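Local structure of death domain of pelle (Drosophila melanogaster, 1D2Z) at residues 25-38 / 51-65. The protein is a serine/threonine kinase of the Toll pathway that sets embryonic dorsoventral polarity, its death domain binding that of Tube. Sequence-based numbering, arbitrary orientation.
Sequences CAHLDALDVWQQLA and ISSQKQRGRSASNEF
With CG of Trp-34 held between its backbone N and carbonyl carbon (chi1 73°), the indole swings across to helix 51-56, while CG of Asp-29, beside its own backbone N (chi1 -70°), reaches the start of helix 61-65. The carboxylate spans that helix end with both syn lone pairs: OD2 takes the hydroxyl OG of Ser-60 at 2.6 Å, and OD1 the backbone N of Ser-62 at 3.0 Å, N-H to acceptor angle 156°. Ser-60, the N-cap residue, also accepts from Asn-63 N through OG, so Asp-29 fixes the cap hydroxyl through OD2 while OD1 takes a first-turn N-H itself, and it probably gains from the helix dipole. OG of Ser-62 lies 2.9 Å from Asp-29 OD1 and 3.1 Å from Cys-25 O. Trp-34 forms a knob among Ile-51, Ser-52, Lys-55 and Ala-61; CG2 of Ile-51 packs against the indole, 3.4 Å from Trp-34 CE3, and the methyl of Ala-61 lies over one face, 3.4 Å from Trp-34 CD1. Replacing the indole by an alanine is likely to leave a gap between helices 34-38 and 51-56, with Ile-51 and Ala-61 stripped of their cover. Deeper, CB of Leu-37 stands over the centre of the Phe-65 ring, a CH-pi contact, with Leu-83 of helix 77-86 touching both residues. Four successive helices are thus joined within the six-helix bundle of the death domain fold.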
loop_
_atom_site.group_PDB
_atom_site.type_symbol
_atom_site.label_atom_id
_atom_site.label_comp_id
_atom_site.label_asym_id
_atom_site.label_seq_id
_atom_site.Cartn_x
_atom_site.Cartn_y
_atom_site.Cartn_z
ATOM N N CYS A 25 -5.856 11.979 16.061
ATOM C CA CYS A 25 -4.407 12.053 16.181
ATOM C C CYS A 25 -3.947 12.878 17.370
ATOM O O CYS A 25 -3.005 12.489 18.064
ATOM C CB CYS A 25 -3.766 12.521 14.871
ATOM S SG CYS A 25 -4.000 11.312 13.552
ATOM N N ALA A 26 -4.621 13.997 17.634
ATOM C CA ALA A 26 -4.268 14.828 18.786
ATOM C C ALA A 26 -4.433 13.994 20.071
ATOM O O ALA A 26 -3.588 14.036 20.963
ATOM C CB ALA A 26 -5.157 16.084 18.843
ATOM N N HIS A 27 -5.503 13.207 20.129
ATOM C CA HIS A 27 -5.790 12.357 21.280
ATOM C C HIS A 27 -4.740 11.251 21.451
ATOM O O HIS A 27 -4.201 11.064 22.537
ATOM C CB HIS A 27 -7.188 11.749 21.141
ATOM C CG HIS A 27 -7.475 10.657 22.120
ATOM N ND1 HIS A 27 -7.514 10.867 23.483
ATOM C CD2 HIS A 27 -7.730 9.340 21.934
ATOM C CE1 HIS A 27 -7.781 9.726 24.094
ATOM N NE2 HIS A 27 -7.916 8.783 23.177
ATOM N N LEU A 28 -4.447 10.535 20.368
ATOM C CA LEU A 28 -3.464 9.453 20.395
ATOM C C LEU A 28 -2.052 9.971 20.697
ATOM O O LEU A 28 -1.256 9.286 21.344
ATOM C CB LEU A 28 -3.495 8.690 19.066
ATOM C CG LEU A 28 -4.816 7.998 18.707
ATOM C CD1 LEU A 28 -4.735 7.477 17.275
ATOM C CD2 LEU A 28 -5.114 6.854 19.682
ATOM N N ASP A 29 -1.748 11.183 20.245
ATOM C CA ASP A 29 -0.433 11.769 20.496
ATOM C C ASP A 29 -0.282 12.146 21.960
ATOM O O ASP A 29 0.793 11.988 22.531
ATOM C CB ASP A 29 -0.196 13.000 19.620
ATOM C CG ASP A 29 -0.011 12.652 18.160
ATOM O OD1 ASP A 29 0.163 11.459 17.831
ATOM O OD2 ASP A 29 -0.041 13.580 17.333
ATOM N N ALA A 30 -1.360 12.657 22.554
ATOM C CA ALA A 30 -1.357 13.042 23.959
ATOM C C ALA A 30 -1.129 11.798 24.814
ATOM O O ALA A 30 -0.432 11.853 25.827
ATOM C CB ALA A 30 -2.682 13.700 24.328
ATOM N N LEU A 31 -1.746 10.685 24.414
ATOM C CA LEU A 31 -1.592 9.421 25.127
ATOM C C LEU A 31 -0.227 8.799 24.847
ATOM O O LEU A 31 0.223 7.920 25.589
ATOM C CB LEU A 31 -2.667 8.420 24.701
ATOM C CG LEU A 31 -4.105 8.606 25.173
ATOM C CD1 LEU A 31 -4.918 7.403 24.704
ATOM C CD2 LEU A 31 -4.152 8.741 26.692
ATOM N N ASP A 32 0.390 9.213 23.741
ATOM C CA ASP A 32 1.696 8.708 23.318
ATOM C C ASP A 32 1.670 7.180 23.144
ATOM O O ASP A 32 2.450 6.453 23.766
ATOM C CB ASP A 32 2.780 9.127 24.325
ATOM C CG ASP A 32 4.193 9.025 23.758
ATOM O OD1 ASP A 32 4.356 9.019 22.516
ATOM O OD2 ASP A 32 5.149 8.970 24.567
ATOM N N VAL A 33 0.752 6.707 22.305
ATOM C CA VAL A 33 0.607 5.276 22.034
ATOM C C VAL A 33 1.041 4.850 20.628
ATOM O O VAL A 33 0.746 3.729 20.216
ATOM C CB VAL A 33 -0.856 4.798 22.228
ATOM C CG1 VAL A 33 -1.221 4.769 23.708
ATOM C CG2 VAL A 33 -1.822 5.704 21.448
ATOM N N TRP A 34 1.744 5.712 19.898
ATOM C CA TRP A 34 2.155 5.346 18.539
ATOM C C TRP A 34 3.002 4.069 18.486
ATOM O O TRP A 34 2.778 3.212 17.629
ATOM C CB TRP A 34 2.859 6.503 17.823
ATOM C CG TRP A 34 4.251 6.807 18.302
ATOM C CD1 TRP A 34 4.613 7.740 19.229
ATOM C CD2 TRP A 34 5.464 6.178 17.865
ATOM N NE1 TRP A 34 5.980 7.730 19.399
ATOM C CE2 TRP A 34 6.526 6.781 18.576
ATOM C CE3 TRP A 34 5.758 5.163 16.945
ATOM C CZ2 TRP A 34 7.864 6.401 18.396
ATOM C CZ3 TRP A 34 7.090 4.783 16.764
ATOM C CH2 TRP A 34 8.124 5.403 17.487
ATOM N N GLN A 35 3.935 3.925 19.425
ATOM C CA GLN A 35 4.801 2.744 19.478
ATOM C C GLN A 35 3.973 1.495 19.761
ATOM O O GLN A 35 4.217 0.431 19.188
ATOM C CB GLN A 35 5.912 2.936 20.527
ATOM C CG GLN A 35 6.865 1.754 20.708
ATOM C CD GLN A 35 7.662 1.403 19.449
ATOM O OE1 GLN A 35 8.807 1.826 19.288
ATOM N NE2 GLN A 35 7.068 0.595 18.573
ATOM N N GLN A 36 2.957 1.643 20.604
ATOM C CA GLN A 36 2.075 0.537 20.936
ATOM C C GLN A 36 1.265 0.153 19.688
ATOM O O GLN A 36 1.076 -1.031 19.401
ATOM C CB GLN A 36 1.147 0.944 22.084
ATOM C CG GLN A 36 0.460 -0.207 22.776
ATOM C CD GLN A 36 -0.289 0.228 24.026
ATOM O OE1 GLN A 36 0.148 1.129 24.748
ATOM N NE2 GLN A 36 -1.420 -0.412 24.287
ATOM N N LEU A 37 0.805 1.159 18.940
ATOM C CA LEU A 37 0.044 0.917 17.719
ATOM C C LEU A 37 0.925 0.194 16.691
ATOM O O LEU A 37 0.522 -0.819 16.122
ATOM C CB LEU A 37 -0.461 2.241 17.122
ATOM C CG LEU A 37 -1.536 3.027 17.887
ATOM C CD1 LEU A 37 -1.694 4.421 17.277
ATOM C CD2 LEU A 37 -2.856 2.272 17.859
ATOM N N ALA A 38 2.127 0.718 16.476
ATOM C CA ALA A 38 3.074 0.152 15.522
ATOM C C ALA A 38 3.449 -1.283 15.869
ATOM O O ALA A 38 3.510 -2.144 14.992
ATOM C CB ALA A 38 4.321 1.015 15.446
ATOM N N ILE A 51 8.078 6.910 11.622
ATOM C CA ILE A 51 7.154 7.540 12.567
ATOM C C ILE A 51 7.946 8.308 13.623
ATOM O O ILE A 51 7.677 9.486 13.875
ATOM C CB ILE A 51 6.256 6.507 13.295
ATOM C CG1 ILE A 51 5.427 5.706 12.282
ATOM C CG2 ILE A 51 5.334 7.230 14.278
ATOM C CD1 ILE A 51 4.738 4.490 12.866
ATOM N N SER A 52 8.910 7.629 14.241
ATOM C CA SER A 52 9.757 8.237 15.264
ATOM C C SER A 52 10.397 9.497 14.702
ATOM O O SER A 52 10.395 10.543 15.349
ATOM C CB SER A 52 10.853 7.258 15.708
ATOM O OG SER A 52 11.794 7.894 16.556
ATOM N N SER A 53 10.892 9.389 13.472
ATOM C CA SER A 53 11.543 10.490 12.776
ATOM C C SER A 53 10.617 11.689 12.608
ATOM O O SER A 53 11.004 12.820 12.901
ATOM C CB SER A 53 12.038 10.021 11.404
ATOM O OG SER A 53 12.543 11.103 10.643
ATOM N N GLN A 54 9.404 11.439 12.125
ATOM C CA GLN A 54 8.428 12.508 11.928
ATOM C C GLN A 54 8.106 13.201 13.239
ATOM O O GLN A 54 7.973 14.423 13.276
ATOM C CB GLN A 54 7.142 11.967 11.297
ATOM C CG GLN A 54 7.292 11.564 9.846
ATOM C CD GLN A 54 7.609 12.742 8.947
ATOM O OE1 GLN A 54 8.684 12.818 8.359
ATOM N NE2 GLN A 54 6.672 13.670 8.842
ATOM N N LYS A 55 8.016 12.420 14.314
ATOM C CA LYS A 55 7.712 12.960 15.633
ATOM C C LYS A 55 8.808 13.910 16.110
ATOM O O LYS A 55 8.516 14.989 16.630
ATOM C CB LYS A 55 7.518 11.839 16.656
ATOM C CG LYS A 55 7.118 12.353 18.030
ATOM C CD LYS A 55 7.269 11.305 19.115
ATOM C CE LYS A 55 6.935 11.905 20.474
ATOM N NZ LYS A 55 7.292 10.994 21.597
ATOM N N GLN A 56 10.065 13.512 15.930
ATOM C CA GLN A 56 11.199 14.344 16.338
ATOM C C GLN A 56 11.182 15.679 15.592
ATOM O O GLN A 56 11.664 16.689 16.105
ATOM C CB GLN A 56 12.523 13.611 16.089
ATOM C CG GLN A 56 12.700 12.341 16.919
ATOM C CD GLN A 56 13.925 11.539 16.513
ATOM O OE1 GLN A 56 15.038 12.065 16.472
ATOM N NE2 GLN A 56 13.725 10.259 16.206
ATOM N N ARG A 57 10.617 15.674 14.384
ATOM C CA ARG A 57 10.506 16.878 13.565
ATOM C C ARG A 57 9.254 17.694 13.908
ATOM O O ARG A 57 8.822 18.542 13.126
ATOM C CB ARG A 57 10.521 16.518 12.073
ATOM C CG ARG A 57 11.917 16.225 11.527
ATOM C CD ARG A 57 11.903 15.904 10.035
ATOM N NE ARG A 57 11.631 14.493 9.779
ATOM C CZ ARG A 57 11.743 13.903 8.590
ATOM N NH1 ARG A 57 12.118 14.602 7.525
ATOM N NH2 ARG A 57 11.507 12.602 8.472
ATOM N N GLY A 58 8.672 17.422 15.076
ATOM C CA GLY A 58 7.489 18.143 15.526
ATOM C C GLY A 58 6.146 17.761 14.917
ATOM O O GLY A 58 5.144 18.429 15.168
ATOM N N ARG A 59 6.112 16.697 14.119
ATOM C CA ARG A 59 4.864 16.260 13.502
ATOM C C ARG A 59 4.145 15.191 14.322
ATOM O O ARG A 59 4.723 14.586 15.226
ATOM C CB ARG A 59 5.109 15.770 12.075
ATOM C CG ARG A 59 5.620 16.858 11.148
ATOM C CD ARG A 59 5.517 16.454 9.688
ATOM N NE ARG A 59 5.994 17.509 8.795
ATOM C CZ ARG A 59 7.273 17.719 8.487
ATOM N NH1 ARG A 59 8.226 16.946 8.996
ATOM N NH2 ARG A 59 7.603 18.708 7.666
ATOM N N SER A 60 2.872 14.980 14.009
ATOM C CA SER A 60 2.060 13.996 14.708
ATOM C C SER A 60 2.520 12.566 14.449
ATOM O O SER A 60 2.554 12.103 13.303
ATOM C CB SER A 60 0.592 14.142 14.313
ATOM O OG SER A 60 -0.167 13.044 14.789
ATOM N N ALA A 61 2.849 11.866 15.529
ATOM C CA ALA A 61 3.304 10.485 15.434
ATOM C C ALA A 61 2.174 9.557 15.004
ATOM O O ALA A 61 2.362 8.687 14.155
ATOM C CB ALA A 61 3.890 10.030 16.769
ATOM N N SER A 62 0.979 9.780 15.546
ATOM C CA SER A 62 -0.149 8.924 15.210
ATOM C C SER A 62 -0.621 9.161 13.782
ATOM O O SER A 62 -1.045 8.225 13.114
ATOM C CB SER A 62 -1.297 9.114 16.200
ATOM O OG SER A 62 -1.838 10.414 16.082
ATOM N N ASN A 63 -0.543 10.404 13.313
ATOM C CA ASN A 63 -0.949 10.697 11.936
ATOM C C ASN A 63 -0.034 9.941 10.970
ATOM O O ASN A 63 -0.483 9.425 9.944
ATOM C CB ASN A 63 -0.877 12.196 11.639
ATOM C CG ASN A 63 -1.278 12.519 10.214
ATOM O OD1 ASN A 63 -2.390 12.202 9.784
ATOM N ND2 ASN A 63 -0.364 13.129 9.464
ATOM N N GLU A 64 1.253 9.887 11.308
ATOM C CA GLU A 64 2.228 9.184 10.482
ATOM C C GLU A 64 1.912 7.691 10.503
ATOM O O GLU A 64 2.040 7.009 9.490
ATOM C CB GLU A 64 3.652 9.454 10.974
ATOM C CG GLU A 64 4.734 8.970 10.002
ATOM C CD GLU A 64 4.595 9.582 8.611
ATOM O OE1 GLU A 64 4.168 10.749 8.494
ATOM O OE2 GLU A 64 4.902 8.884 7.627
ATOM N N PHE A 65 1.512 7.184 11.668
ATOM C CA PHE A 65 1.139 5.775 11.779
ATOM C C PHE A 65 -0.046 5.518 10.834
ATOM O O PHE A 65 -0.060 4.518 10.106
ATOM C CB PHE A 65 0.758 5.405 13.221
ATOM C CG PHE A 65 0.110 4.052 13.346
ATOM C CD1 PHE A 65 0.878 2.893 13.350
ATOM C CD2 PHE A 65 -1.278 3.935 13.409
ATOM C CE1 PHE A 65 0.273 1.632 13.404
ATOM C CE2 PHE A 65 -1.891 2.686 13.464
ATOM C CZ PHE A 65 -1.111 1.527 13.460
HETATM O O HOH W 1 8.027 8.368 21.932
#